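Local coordinates for protein Methylcobalamin\: coenzyme M methyltransferase (Methanosarcina mazei, PDB 4AY7) that probably transfers a methyl group from a methylated corrinoid protein to coenzyme M in methanogenesis, using a zinc-dependent active site in a TIM barrel, at residues 244-249 with 323-328; 207-212 with 233-238; 214-219 with 252-257; 295-298 with 304-307. All blocks are in the same frame, centred on the assembly; numbering follows the deposited sequence.

Overall arrangement
In this TIM barrel, contacts 2, 3 and 4 join near neighbours, while contact 1 reaches across the mouth of the barrel. From the N terminus, contact 2 opens first, on strand 206-210, and closes on helix 221-238. Contact 3 starts in the loop between those two elements and ends on helix 252-259, so it crosses contact 2. Contact 1 opens on strand 242-246, before contact 3 has closed, so contacts 1 and 3 also cross, while contacts 2 and 1 follow in series. Contact 1 closes 74 residues later, beyond strand 320-323, where Cys325 joins His246 and Cys248 on the zinc. Contact 4, a short link between consecutive helices at 295-298 and 304-307, falls wholly within that span.

Contact 1 of 4, residues 244-249 with 323-328; sequences VLHICG and PGCGIA. With ZN (zinc ion), chain C.
His246, Cys248 and Cys325 turn their side chains onto one zinc ion, which joins two backbones that otherwise touch little. The imidazole reaches the metal through NE2, 2.2 Å from the zinc. Cys248 SG binds it at 2.4 Å and Cys325 SG at 2.5 Å, the two sulfurs lying 4.3 Å apart. The angle between the two sulfurs at the zinc is about 123° and each makes about 107° with NE2, so the three donors occupy three corners of a distorted tetrahedron. The torsions set up this convergence: the histidine ring swings away from its own backbone N (chi1 173°), and Cys325 SG does likewise, whereas Cys248 SG sits beside its backbone N. Cys325 SG approaches the imidazole obliquely. At the rim, near the ring plane, Gly324 O comes within 3.0 Å of His246 CE1, a close CH...O approach that packs the loop against the imidazole. ND1 is hydrogen-bonded to Ser267 OG, a second-shell link that fixes the rotation of the ring and so directs NE2 at the metal. Cys325 O is hydrogen-bonded to Thr37 OG1, which steadies the loop bearing the third ligand. Histidine and cysteine suit these positions because nitrogen and sulfur donors bind zinc tightly. The side chains of Gln38 and Gln103, which bind coenzyme M when it is present, lie about 8 Å from that of Cys325. The His-X-Cys pair on the 244-249 segment, completed by a distant cysteine after another strand, is the zinc site of corrinoid:coenzyme M methyltransferases, placed at the C-terminal mouth of the TIM barrel.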
loop_
_atom_site.group_PDB
_atom_site.type_symbol
_atom_site.label_atom_id
_atom_site.label_comp_id
_atom_site.label_asym_id
_atom_site.label_seq_id
_atom_site.Cartn_x
_atom_site.Cartn_y
_atom_site.Cartn_z
ATOM N N VAL A 244 2.599 0.057 7.409
ATOM C CA VAL A 244 2.372 -1.255 6.835
ATOM C C VAL A 244 3.236 -1.398 5.580
ATOM O O VAL A 244 3.299 -0.492 4.737
ATOM C CB VAL A 244 0.861 -1.473 6.497
ATOM C CG1 VAL A 244 0.613 -2.809 5.813
ATOM C CG2 VAL A 244 0.002 -1.469 7.753
ATOM N N LEU A 245 3.882 -2.540 5.423
ATOM C CA LEU A 245 4.717 -2.831 4.279
ATOM C C LEU A 245 4.041 -3.925 3.450
ATOM O O LEU A 245 3.790 -5.025 3.942
ATOM C CB LEU A 245 6.083 -3.310 4.733
ATOM C CG LEU A 245 6.970 -3.897 3.690
ATOM C CD1 LEU A 245 7.352 -2.730 2.756
ATOM C CD2 LEU A 245 8.239 -4.425 4.317
ATOM N N HIS A 246 3.811 -3.610 2.185
ATOM C CA HIS A 246 3.255 -4.565 1.253
ATOM C C HIS A 246 4.260 -4.899 0.183
ATOM O O HIS A 246 4.685 -3.964 -0.554
ATOM C CB HIS A 246 1.986 -4.015 0.672
ATOM C CG HIS A 246 1.448 -4.883 -0.434
ATOM N ND1 HIS A 246 0.648 -5.907 -0.208
ATOM C CD2 HIS A 246 1.698 -4.889 -1.802
ATOM C CE1 HIS A 246 0.420 -6.594 -1.338
ATOM N NE2 HIS A 246 0.997 -5.944 -2.323
ATOM N N ILE A 247 4.648 -6.157 0.032
ATOM C CA ILE A 247 5.608 -6.521 -1.031
ATOM C C ILE A 247 4.950 -7.653 -1.768
ATOM O O ILE A 247 4.585 -8.673 -1.162
ATOM C CB ILE A 247 7.014 -6.933 -0.540
ATOM C CG1 ILE A 247 7.747 -5.749 0.113
ATOM C CG2 ILE A 247 7.915 -7.471 -1.681
ATOM C CD1 ILE A 247 9.157 -6.118 0.654
ATOM N N CYS A 248 4.682 -7.408 -3.051
ATOM C CA CYS A 248 3.894 -8.331 -3.857
ATOM C C CYS A 248 4.784 -9.541 -4.099
ATOM O O CYS A 248 6.008 -9.431 -4.095
ATOM C CB CYS A 248 3.629 -7.762 -5.284
ATOM S SG CYS A 248 3.155 -6.036 -5.383
ATOM N N GLY A 249 4.174 -10.643 -4.461
ATOM C CA GLY A 249 4.947 -11.746 -5.018
ATOM C C GLY A 249 5.263 -12.823 -3.983
ATOM O O GLY A 249 4.736 -12.803 -2.878
ATOM N N PRO A 323 -7.779 -7.608 1.110
ATOM C CA PRO A 323 -7.297 -8.176 -0.136
ATOM C C PRO A 323 -5.776 -8.429 -0.034
ATOM O O PRO A 323 -5.052 -7.661 0.601
ATOM C CB PRO A 323 -7.621 -7.088 -1.160
ATOM C CG PRO A 323 -8.769 -6.334 -0.536
ATOM C CD PRO A 323 -8.450 -6.311 0.910
ATOM N N GLY A 324 -5.283 -9.417 -0.748
ATOM C CA GLY A 324 -3.883 -9.658 -0.783
ATOM C C GLY A 324 -3.072 -8.619 -1.556
ATOM O O GLY A 324 -1.932 -8.420 -1.273
ATOM N N CYS A 325 -3.647 -7.996 -2.569
ATOM C CA CYS A 325 -2.938 -7.030 -3.399
ATOM C C CYS A 325 -3.950 -5.926 -3.692
ATOM O O CYS A 325 -5.037 -5.926 -3.118
ATOM C CB CYS A 325 -2.378 -7.679 -4.681
ATOM S SG CYS A 325 -1.158 -6.559 -5.400
ATOM N N GLY A 326 -3.598 -4.950 -4.522
ATOM C CA GLY A 326 -4.616 -3.957 -4.926
ATOM C C GLY A 326 -5.850 -4.684 -5.505
ATOM O O GLY A 326 -5.751 -5.758 -6.133
ATOM N N ILE A 327 -7.021 -4.117 -5.264
ATOM C CA ILE A 327 -8.253 -4.671 -5.808
ATOM C C ILE A 327 -8.214 -4.498 -7.311
ATOM O O ILE A 327 -7.873 -3.380 -7.838
ATOM C CB ILE A 327 -9.440 -3.928 -5.184
ATOM C CG1 ILE A 327 -9.372 -4.063 -3.645
ATOM C CG2 ILE A 327 -10.779 -4.460 -5.734
ATOM C CD1 ILE A 327 -10.600 -3.529 -2.867
ATOM N N ALA A 328 -8.495 -5.548 -8.057
ATOM C CA ALA A 328 -8.575 -5.374 -9.518
ATOM C C ALA A 328 -9.735 -4.376 -9.845
ATOM O O ALA A 328 -10.815 -4.423 -9.218
ATOM C CB ALA A 328 -8.812 -6.708 -10.234
HETATM ZN ZN ZN C . 1.132 -6.850 -4.361
#

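Contact 2 of 4, residues 207-212 with 233-238; sequences IAIADP and QKFASS
Strand 206-210 packs against helix 221-238 with Ile209 CA 9.9 Å from Phe235 CA, the two elements belonging to a beta-alpha-beta unit of the TIM barrel that strand 242-246 completes. Ile207 and Ile209, alternate residues of the strand, start their side chains toward the helix, while Ala208 between them points away, toward the inside of the barrel. Phe235 answers from the helix. Its ring, swung away from its own backbone N (chi1 -180°), extends to the strand and lies alongside Ile209, the two side chains pointing opposite ways. The gamma methyl of Ile209 makes the tightest approach, with CG2 3.4 Å from Phe235 CZ. Ile209 takes the crowded position for CG1, between its backbone N and carbonyl carbon (chi1 72°), which leaves CG2 beside the backbone N and carries the other branch over one face of the ring. There CD1 stands 4.1 Å above the ring plane, displaced toward the rim. Ile207 meets the ring differently, at its edge: CG2 lies near the plane, 4.2 Å from Phe235 CZ, and the rest of the side chain leads away toward helix 178-202. Branched isoleucines fit a buried strand facing a helix, because the two arms of one side chain can meet an aromatic ring at its CZ end and over its face. Met154 of strand 150-155 and Phe263 also pack against both Ile209 and Phe235, closing the apolar layer between sheet and helix. Toward the end of the helix, Ser238 folds its hydroxyl back on the preceding turn, OG donating to Lys234 O at 2.6 Å with the donor tilted 25° from the carbonyl plane.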
loop_
_atom_site.group_PDB
_atom_site.type_symbol
_atom_site.label_atom_id
_atom_site.label_comp_id
_atom_site.label_asym_id
_atom_site.label_seq_id
_atom_site.Cartn_x
_atom_site.Cartn_y
_atom_site.Cartn_z
ATOM N N ILE A 207 0.251 4.659 7.200
ATOM C CA ILE A 207 0.883 4.817 5.897
ATOM C C ILE A 207 1.181 3.395 5.512
ATOM O O ILE A 207 1.885 2.745 6.255
ATOM C CB ILE A 207 2.191 5.690 5.863
ATOM C CG1 ILE A 207 1.846 7.060 6.447
ATOM C CG2 ILE A 207 2.742 5.729 4.431
ATOM C CD1 ILE A 207 0.791 7.852 5.619
ATOM N N ALA A 208 0.670 2.977 4.359
ATOM C CA ALA A 208 0.941 1.710 3.736
ATOM C C ALA A 208 1.769 1.822 2.469
ATOM O O ALA A 208 1.340 2.444 1.441
ATOM C CB ALA A 208 -0.370 1.032 3.413
ATOM N N ILE A 209 2.990 1.273 2.492
ATOM C CA ILE A 209 3.799 1.370 1.325
ATOM C C ILE A 209 3.753 0.089 0.535
ATOM O O ILE A 209 3.723 -1.002 1.087
ATOM C CB ILE A 209 5.236 1.790 1.628
ATOM C CG1 ILE A 209 6.023 0.691 2.296
ATOM C CG2 ILE A 209 5.253 3.115 2.442
ATOM C CD1 ILE A 209 7.477 1.048 2.587
ATOM N N ALA A 210 3.759 0.224 -0.763
ATOM C CA ALA A 210 3.787 -0.903 -1.646
ATOM C C ALA A 210 5.120 -0.873 -2.331
ATOM O O ALA A 210 5.444 0.102 -3.003
ATOM C CB ALA A 210 2.612 -0.866 -2.620
ATOM N N ASP A 211 5.924 -1.909 -2.187
ATOM C CA ASP A 211 7.223 -1.874 -2.705
ATOM C C ASP A 211 7.535 -3.078 -3.559
ATOM O O ASP A 211 8.355 -3.890 -3.201
ATOM C CB ASP A 211 8.235 -1.729 -1.538
ATOM C CG ASP A 211 9.422 -0.782 -1.877
ATOM O OD1 ASP A 211 9.685 -0.630 -3.087
ATOM O OD2 ASP A 211 10.120 -0.244 -0.938
ATOM N N PRO A 212 6.910 -3.179 -4.715
ATOM C CA PRO A 212 7.098 -4.376 -5.527
ATOM C C PRO A 212 8.525 -4.672 -5.986
ATOM O O PRO A 212 8.839 -5.820 -6.182
ATOM C CB PRO A 212 6.186 -4.122 -6.711
ATOM C CG PRO A 212 6.052 -2.637 -6.781
ATOM C CD PRO A 212 5.894 -2.326 -5.307
ATOM N N GLN A 233 13.792 -0.136 7.187
ATOM C CA GLN A 233 13.952 0.200 8.615
ATOM C C GLN A 233 14.000 1.697 8.888
ATOM O O GLN A 233 13.326 2.178 9.816
ATOM C CB GLN A 233 15.211 -0.430 9.187
ATOM C CG GLN A 233 15.019 -1.913 9.373
ATOM C CD GLN A 233 16.300 -2.675 9.731
ATOM O OE1 GLN A 233 17.392 -2.308 9.316
ATOM N NE2 GLN A 233 16.151 -3.760 10.452
ATOM N N LYS A 234 14.723 2.441 8.047
ATOM C CA LYS A 234 14.824 3.885 8.254
ATOM C C LYS A 234 13.498 4.548 7.991
ATOM O O LYS A 234 13.095 5.494 8.706
ATOM C CB LYS A 234 15.883 4.486 7.378
ATOM C CG LYS A 234 16.135 5.956 7.634
ATOM C CD LYS A 234 17.159 6.441 6.618
ATOM C CE LYS A 234 17.616 7.872 6.887
ATOM N NZ LYS A 234 17.948 8.004 8.345
ATOM N N PHE A 235 12.800 4.087 6.933
ATOM C CA PHE A 235 11.470 4.624 6.691
ATOM C C PHE A 235 10.524 4.436 7.873
ATOM O O PHE A 235 9.868 5.400 8.341
ATOM C CB PHE A 235 10.873 3.920 5.457
ATOM C CG PHE A 235 9.505 4.396 5.098
ATOM C CD1 PHE A 235 8.401 3.803 5.622
ATOM C CD2 PHE A 235 9.347 5.461 4.180
ATOM C CE1 PHE A 235 7.120 4.221 5.274
ATOM C CE2 PHE A 235 8.085 5.912 3.846
ATOM C CZ PHE A 235 6.958 5.287 4.417
ATOM N N ALA A 236 10.419 3.189 8.346
ATOM C CA ALA A 236 9.439 2.832 9.394
ATOM C C ALA A 236 9.787 3.595 10.634
ATOM O O ALA A 236 8.909 4.139 11.303
ATOM C CB ALA A 236 9.462 1.365 9.701
ATOM N N SER A 237 11.084 3.749 10.886
ATOM C CA SER A 237 11.446 4.477 12.108
ATOM C C SER A 237 11.242 5.986 12.055
ATOM O O SER A 237 11.173 6.644 13.089
ATOM C CB SER A 237 12.840 4.081 12.569
ATOM O OG SER A 237 13.798 4.679 11.725
ATOM N N SER A 238 11.248 6.561 10.857
ATOM C CA SER A 238 11.190 8.008 10.703
ATOM C C SER A 238 9.794 8.580 10.444
ATOM O O SER A 238 9.591 9.809 10.455
ATOM C CB SER A 238 12.093 8.375 9.547
ATOM O OG SER A 238 13.428 7.840 9.708
#

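Contact 3 of 4, residues 214-219 with 252-257; sequences ASPDLM and NPILSD
The CG-CD edge of the Pro216 ring packs against the long branch of Ile254. Pro216 CD lies 3.9 Å from Ile254 CD1, and Pro216 CG is the same distance from Ile254 CG1, so the branch spans both ring carbons. The terminal methyl also reaches the backbone, with Ile254 CD1 3.6 Å from Ala214 O. A looser approach, 4.4 Å from Pro216 CG to Pro253 CD, carries the packing to the more exposed side. Ile254 presents its long branch because CG1 lies between the backbone N and the carbonyl carbon (chi1 64°). A glycine here would take away both branches and would probably leave a gap beside the Pro216 ring, with Ala214 O stripped of its apolar cover. Behind this first shell, Ser215 shapes the loop: its OG accepts from Asp217 N at 3.1 Å with a fairly straight N-H...O angle of 160°, which forms an ST turn around Pro216. Ser215 O is gripped twice, by Leu218 N and by Met219 N, and proline, with its restricted phi and lack of an N-H, suits the second place of such a tight turn. Ser215 OG is also hydrogen-bonded to Cys248 O, linking the turn to a zinc-ligand residue, and Asp217 OD1 is bonded to Asn250 ND2. The 214-219 loop follows strand 206-210, and helix 252-259 follows strand 242-246, the next strand in the sheet, so the contact joins consecutive beta-alpha units of the TIM barrel. Ile254 also packs on Ile247 and on Pro221 and Phe224 of helix 221-238, while Asp257 forms a salt bridge with Arg225 of that helix.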
loop_
_atom_site.group_PDB
_atom_site.type_symbol
_atom_site.label_atom_id
_atom_site.label_comp_id
_atom_site.label_asym_id
_atom_site.label_seq_id
_atom_site.Cartn_x
_atom_site.Cartn_y
_atom_site.Cartn_z
ATOM N N ALA A 214 11.157 -4.613 -4.316
ATOM C CA ALA A 214 11.851 -5.343 -3.246
ATOM C C ALA A 214 11.521 -6.851 -3.246
ATOM O O ALA A 214 12.137 -7.625 -2.497
ATOM C CB ALA A 214 11.538 -4.672 -1.901
ATOM N N SER A 215 10.578 -7.264 -4.080
ATOM C CA SER A 215 10.169 -8.656 -4.217
ATOM C C SER A 215 11.297 -9.555 -4.688
ATOM O O SER A 215 12.093 -9.157 -5.503
ATOM C CB SER A 215 8.995 -8.750 -5.168
ATOM O OG SER A 215 8.590 -10.099 -5.377
ATOM N N PRO A 216 11.419 -10.767 -4.110
ATOM C CA PRO A 216 12.347 -11.746 -4.633
ATOM C C PRO A 216 12.079 -12.026 -6.109
ATOM O O PRO A 216 12.928 -12.577 -6.790
ATOM C CB PRO A 216 12.035 -13.000 -3.771
ATOM C CG PRO A 216 11.595 -12.395 -2.477
ATOM C CD PRO A 216 10.666 -11.307 -2.968
ATOM N N ASP A 217 10.895 -11.696 -6.620
ATOM C CA ASP A 217 10.666 -11.878 -8.033
ATOM C C ASP A 217 11.552 -10.941 -8.861
ATOM O O ASP A 217 11.799 -11.256 -10.019
ATOM C CB ASP A 217 9.216 -11.618 -8.410
ATOM C CG ASP A 217 8.258 -12.631 -7.801
ATOM O OD1 ASP A 217 8.616 -13.816 -7.785
ATOM O OD2 ASP A 217 7.148 -12.253 -7.344
ATOM N N LEU A 218 12.003 -9.812 -8.283
ATOM C CA LEU A 218 12.784 -8.762 -9.003
ATOM C C LEU A 218 14.197 -8.591 -8.405
ATOM O O LEU A 218 15.132 -8.412 -9.167
ATOM C CB LEU A 218 12.042 -7.422 -8.975
ATOM C CG LEU A 218 10.707 -7.428 -9.762
ATOM C CD1 LEU A 218 9.692 -6.316 -9.450
ATOM C CD2 LEU A 218 11.040 -7.475 -11.233
ATOM N N MET A 219 14.338 -8.592 -7.070
ATOM C CA MET A 219 15.666 -8.457 -6.405
ATOM C C MET A 219 15.939 -9.692 -5.533
ATOM O O MET A 219 15.052 -10.123 -4.812
ATOM C CB MET A 219 15.690 -7.198 -5.510
ATOM C CG MET A 219 15.567 -5.885 -6.246
ATOM S SD MET A 219 17.047 -5.402 -7.184
ATOM C CE MET A 219 18.291 -5.365 -5.862
ATOM N N ASN A 252 8.150 -15.367 0.580
ATOM C CA ASN A 252 8.613 -16.213 1.693
ATOM C C ASN A 252 10.126 -16.150 1.989
ATOM O O ASN A 252 10.525 -16.212 3.167
ATOM C CB ASN A 252 8.192 -17.657 1.544
ATOM C CG ASN A 252 6.730 -17.860 1.903
ATOM O OD1 ASN A 252 6.195 -17.151 2.730
ATOM N ND2 ASN A 252 6.067 -18.712 1.178
ATOM N N PRO A 253 10.970 -15.993 0.941
ATOM C CA PRO A 253 12.435 -16.020 1.228
ATOM C C PRO A 253 12.955 -14.779 1.949
ATOM O O PRO A 253 14.048 -14.815 2.496
ATOM C CB PRO A 253 13.070 -16.188 -0.135
ATOM C CG PRO A 253 11.960 -16.697 -1.041
ATOM C CD PRO A 253 10.664 -16.209 -0.490
ATOM N N ILE A 254 12.091 -13.789 2.119
ATOM C CA ILE A 254 12.387 -12.594 2.853
ATOM C C ILE A 254 11.363 -12.196 3.868
ATOM O O ILE A 254 11.539 -11.176 4.522
ATOM C CB ILE A 254 12.547 -11.339 1.881
ATOM C CG1 ILE A 254 11.247 -10.974 1.109
ATOM C CG2 ILE A 254 13.768 -11.513 0.962
ATOM C CD1 ILE A 254 11.297 -9.595 0.435
ATOM N N LEU A 255 10.298 -12.991 4.016
ATOM C CA LEU A 255 9.247 -12.705 4.984
ATOM C C LEU A 255 9.789 -12.437 6.375
ATOM O O LEU A 255 9.374 -11.486 7.006
ATOM C CB LEU A 255 8.215 -13.838 5.000
ATOM C CG LEU A 255 6.928 -13.528 5.739
ATOM C CD1 LEU A 255 6.306 -12.216 5.214
ATOM C CD2 LEU A 255 5.956 -14.716 5.580
ATOM N N SER A 256 10.692 -13.285 6.864
ATOM C CA SER A 256 11.274 -13.095 8.209
ATOM C C SER A 256 12.108 -11.788 8.302
ATOM O O SER A 256 11.999 -11.060 9.261
ATOM C CB SER A 256 12.109 -14.333 8.638
ATOM O OG SER A 256 12.531 -14.198 9.969
ATOM N N ASP A 257 12.753 -11.419 7.207
ATOM C CA ASP A 257 13.522 -10.155 7.096
ATOM C C ASP A 257 12.572 -8.972 7.042
ATOM O O ASP A 257 12.845 -7.976 7.683
ATOM C CB ASP A 257 14.421 -10.181 5.882
ATOM C CG ASP A 257 15.412 -11.310 5.913
ATOM O OD1 ASP A 257 16.223 -11.276 6.838
ATOM O OD2 ASP A 257 15.381 -12.221 5.026
#

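Contact 4 of 4, residues 295-298 with 304-307; sequences PFTL and DKIK
Thr297 and Ile306 bring two successive helices together, their CA atoms 5.9 Å apart across a connection of only five residues. The first helix, 294-298, is short and ends in a wider pi-type turn at 295-298; the second, 303-315, runs on past the contact. Ile306 and Thr297 carry the centre of the contact. Ile306 CG1, lying beside its backbone N, comes 3.4 Å from Thr297 O, and the methyl CG2 of Thr297 stands 3.6 Å from the same CG1 as the two side chains pass flank to flank. Leu298 and Ile306 meet at about a right angle, with Leu298 CD1 4.0 Å from Ile306 CG2. Replacing Ile306 with a serine would probably leave Thr297 CG2 without its apolar partner across the contact, take from Leu298 one of its neighbours and open a gap between the helices. Lys305 covers the more exposed flank: its chain extends away from its own backbone N (chi1 -174°) and bends only at the last torsion, so that CE lies 3.5 Å from Phe296 O and 3.6 Å from Thr297 OG1. It is thus the lysine's aliphatic stem that lies against these two oxygens. Thr297 suits a half-polar place, since its methyl faces Ile306 while OG1 is hydrogen-bonded to Glu309. Helix 333-346 packs on the same residues, Leu339 on Leu298 and Ala338 on Ile306, and its Asn335 ND2 is bonded to Leu298 O. The arrangement is that of a beta-alpha unit of a TIM barrel, in which a short extra helix after strand 287-292 precedes the main helix that returns to strand 320-323.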
loop_
_atom_site.group_PDB
_atom_site.type_symbol
_atom_site.label_atom_id
_atom_site.label_comp_id
_atom_site.label_asym_id
_atom_site.label_seq_id
_atom_site.Cartn_x
_atom_site.Cartn_y
_atom_site.Cartn_z
ATOM N N PRO A 295 -6.566 -11.245 -7.782
ATOM C CA PRO A 295 -6.857 -11.718 -9.143
ATOM C C PRO A 295 -7.665 -13.000 -9.229
ATOM O O PRO A 295 -8.428 -13.154 -10.206
ATOM C CB PRO A 295 -5.435 -11.881 -9.767
ATOM C CG PRO A 295 -4.566 -12.233 -8.579
ATOM C CD PRO A 295 -5.115 -11.363 -7.453
ATOM N N PHE A 296 -7.536 -13.934 -8.278
ATOM C CA PHE A 296 -8.210 -15.226 -8.401
ATOM C C PHE A 296 -9.376 -15.488 -7.455
ATOM O O PHE A 296 -10.073 -16.519 -7.530
ATOM C CB PHE A 296 -7.206 -16.358 -8.510
ATOM C CG PHE A 296 -6.124 -16.093 -9.535
ATOM C CD1 PHE A 296 -6.456 -15.949 -10.887
ATOM C CD2 PHE A 296 -4.797 -15.895 -9.156
ATOM C CE1 PHE A 296 -5.475 -15.686 -11.841
ATOM C CE2 PHE A 296 -3.807 -15.612 -10.100
ATOM C CZ PHE A 296 -4.148 -15.497 -11.453
ATOM N N THR A 297 -9.676 -14.551 -6.587
ATOM C CA THR A 297 -10.819 -14.758 -5.754
ATOM C C THR A 297 -11.709 -13.545 -5.716
ATOM O O THR A 297 -12.926 -13.611 -6.007
ATOM C CB THR A 297 -10.379 -15.195 -4.332
ATOM O OG1 THR A 297 -9.548 -16.376 -4.421
ATOM C CG2 THR A 297 -11.553 -15.371 -3.408
ATOM N N LEU A 298 -11.115 -12.421 -5.394
ATOM C CA LEU A 298 -11.949 -11.260 -5.201
ATOM C C LEU A 298 -12.538 -10.775 -6.560
ATOM O O LEU A 298 -13.696 -10.349 -6.616
ATOM C CB LEU A 298 -11.088 -10.254 -4.451
ATOM C CG LEU A 298 -11.644 -9.206 -3.507
ATOM C CD1 LEU A 298 -12.606 -9.636 -2.437
ATOM C CD2 LEU A 298 -10.380 -8.566 -2.897
ATOM N N ASP A 304 -19.323 -16.833 -2.388
ATOM C CA ASP A 304 -19.089 -17.872 -1.398
ATOM C C ASP A 304 -17.675 -18.356 -1.334
ATOM O O ASP A 304 -17.258 -18.843 -0.266
ATOM C CB ASP A 304 -20.029 -19.070 -1.605
ATOM C CG ASP A 304 -21.468 -18.739 -1.255
ATOM O OD1 ASP A 304 -21.680 -17.698 -0.577
ATOM O OD2 ASP A 304 -22.387 -19.508 -1.643
ATOM N N LYS A 305 -16.930 -18.213 -2.446
ATOM C CA LYS A 305 -15.516 -18.528 -2.445
ATOM C C LYS A 305 -14.700 -17.473 -1.703
ATOM O O LYS A 305 -13.751 -17.776 -0.943
ATOM C CB LYS A 305 -15.060 -18.752 -3.836
ATOM C CG LYS A 305 -13.632 -19.222 -4.048
ATOM C CD LYS A 305 -13.169 -18.773 -5.448
ATOM C CE LYS A 305 -11.652 -19.015 -5.709
ATOM N NZ LYS A 305 -11.525 -20.049 -6.767
ATOM N N ILE A 306 -15.081 -16.203 -1.862
ATOM C CA ILE A 306 -14.485 -15.084 -1.125
ATOM C C ILE A 306 -14.736 -15.311 0.373
ATOM O O ILE A 306 -13.784 -15.211 1.166
ATOM C CB ILE A 306 -15.014 -13.738 -1.597
ATOM C CG1 ILE A 306 -14.641 -13.538 -3.065
ATOM C CG2 ILE A 306 -14.625 -12.552 -0.690
ATOM C CD1 ILE A 306 -15.461 -12.420 -3.784
ATOM N N LYS A 307 -15.958 -15.654 0.761
ATOM C CA LYS A 307 -16.270 -15.835 2.213
ATOM C C LYS A 307 -15.511 -17.016 2.798
ATOM O O LYS A 307 -14.948 -16.892 3.876
ATOM C CB LYS A 307 -17.755 -15.924 2.525
ATOM C CG LYS A 307 -18.532 -14.667 2.127
ATOM C CD LYS A 307 -19.835 -14.475 2.903
ATOM C CE LYS A 307 -20.876 -15.470 2.532
ATOM N NZ LYS A 307 -22.222 -15.323 3.242
#